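Side-chain contact in histone-lysine N-methyltransferase family member SUVH9 (Arabidopsis thaliana, PDB 4NJ5), which takes part in gene silencing, apparently without methyltransferase activity, and may recruit RNA polymerase V to methylated DNA: residues D24-R27 / M28-M31. Sequence-based numbering, arbitrary orientation.
Sequences DSLR and MFLM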
loop_
_atom_site.group_PDB
_atom_site.type_symbol
_atom_site.label_atom_id
_atom_site.label_comp_id
_atom_site.label_asym_id
_atom_site.label_seq_id
_atom_site.Cartn_x
_atom_site.Cartn_y
_atom_site.Cartn_z
ATOM N N ASP A 24 1.909 -7.249 7.918
ATOM C CA ASP A 24 1.318 -5.962 8.282
ATOM C C ASP A 24 0.279 -6.066 9.407
ATOM O O ASP A 24 0.207 -5.182 10.275
ATOM C CB ASP A 24 0.745 -5.250 7.052
ATOM C CG ASP A 24 1.823 -4.581 6.214
ATOM O OD1 ASP A 24 2.772 -4.022 6.806
ATOM O OD2 ASP A 24 1.727 -4.615 4.967
ATOM N N SER A 25 -0.511 -7.140 9.406
ATOM C CA SER A 25 -1.454 -7.359 10.503
ATOM C C SER A 25 -0.727 -7.514 11.837
ATOM O O SER A 25 -1.139 -6.944 12.850
ATOM C CB SER A 25 -2.327 -8.584 10.243
ATOM O OG SER A 25 -3.124 -8.391 9.092
ATOM N N LEU A 26 0.357 -8.287 11.825
ATOM C CA LEU A 26 1.156 -8.519 13.026
ATOM C C LEU A 26 1.755 -7.213 13.548
ATOM O O LEU A 26 1.649 -6.907 14.743
ATOM C CB LEU A 26 2.270 -9.525 12.739
ATOM C CG LEU A 26 2.623 -10.556 13.813
ATOM C CD1 LEU A 26 4.061 -11.012 13.614
ATOM C CD2 LEU A 26 2.423 -10.015 15.223
ATOM N N ARG A 27 2.392 -6.458 12.654
ATOM C CA ARG A 27 2.906 -5.139 13.011
ATOM C C ARG A 27 1.831 -4.317 13.703
ATOM O O ARG A 27 2.033 -3.817 14.814
ATOM C CB ARG A 27 3.371 -4.379 11.770
ATOM C CG ARG A 27 4.821 -4.566 11.393
ATOM C CD ARG A 27 5.287 -3.423 10.497
ATOM N NE ARG A 27 4.296 -3.078 9.478
ATOM C CZ ARG A 27 3.545 -1.979 9.502
ATOM N NH1 ARG A 27 3.671 -1.107 10.495
ATOM N NH2 ARG A 27 2.666 -1.755 8.532
ATOM N N MET A 28 0.685 -4.190 13.038
ATOM C CA MET A 28 -0.407 -3.386 13.574
ATOM C C MET A 28 -0.849 -3.879 14.950
ATOM O O MET A 28 -1.191 -3.082 15.823
ATOM C CB MET A 28 -1.581 -3.347 12.592
ATOM C CG MET A 28 -1.290 -2.526 11.340
ATOM S SD MET A 28 -2.604 -2.605 10.110
ATOM C CE MET A 28 -3.975 -1.921 11.045
ATOM N N PHE A 29 -0.816 -5.193 15.148
ATOM C CA PHE A 29 -1.191 -5.770 16.433
ATOM C C PHE A 29 -0.215 -5.390 17.541
ATOM O O PHE A 29 -0.629 -5.035 18.645
ATOM C CB PHE A 29 -1.293 -7.290 16.341
ATOM C CG PHE A 29 -1.466 -7.961 17.674
ATOM C CD1 PHE A 29 -2.689 -7.929 18.326
ATOM C CD2 PHE A 29 -0.404 -8.618 18.279
ATOM C CE1 PHE A 29 -2.855 -8.539 19.554
ATOM C CE2 PHE A 29 -0.561 -9.233 19.511
ATOM C CZ PHE A 29 -1.789 -9.195 20.149
ATOM N N LEU A 30 1.078 -5.486 17.244
ATOM C CA LEU A 30 2.118 -5.109 18.196
ATOM C C LEU A 30 1.995 -3.634 18.565
ATOM O O LEU A 30 2.182 -3.239 19.738
ATOM C CB LEU A 30 3.497 -5.378 17.598
ATOM C CG LEU A 30 3.787 -6.857 17.362
ATOM C CD1 LEU A 30 5.126 -7.052 16.669
ATOM C CD2 LEU A 30 3.752 -7.608 18.687
ATOM N N MET A 31 1.661 -2.824 17.562
ATOM C CA MET A 31 1.401 -1.406 17.790
ATOM C C MET A 31 0.162 -1.172 18.667
ATOM O O MET A 31 0.169 -0.307 19.542
ATOM C CB MET A 31 1.292 -0.646 16.462
ATOM C CG MET A 31 2.448 -0.912 15.508
ATOM S SD MET A 31 3.002 0.502 14.545
ATOM C CE MET A 31 4.418 0.966 15.531
#
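Met31 N donates to Arg27 O at 2.9 Å and Met28 N to Asp24 O at 3.0 Å, two of the alpha-helical backbone bonds that join 24-27 to 28-31 on helix 8-35. A salt bridge one turn long fixes the Arg27 side chain, a single carboxylate oxygen taking two donors: OD1 of Asp24 lies 2.9 Å from NH2 and 3.2 Å from NE of Arg27. The edge formed by NE and NH2 faces OD1, which lies in the guanidinium plane, whereas NH2 meets OD1 from above the carboxylate plane and NE arrives nearly along the C-O axis. A bend at chi3 (-43°) turns the arginine back along the helix to Asp24, whose OD2 is held by Asn493. Replacing Arg27 by alanine would probably leave the buried Asp24 carboxylate without its countercharge. The side chain of Met28 runs beside the backbone carbonyl of Asp24, its CG 3.2 Å from Asp24 O. On the other side of the guanidinium, Met31 SD lies obliquely 4.4 Å from Arg27 NH1. The apolar contact runs through Leu26, whose CD2 lies 4.1 Å from Leu30 CG and approaches the Phe29 ring obliquely. Helix 46-60 packs along one flank, with Met57 touching Leu26 and Ala54 touching Arg27. Trp424 meets Ser25 and Asp325 meets Met28, so these two turns of the long helix 8-35 are wedged between helix 46-60 and loops of the pre-SET and SET regions.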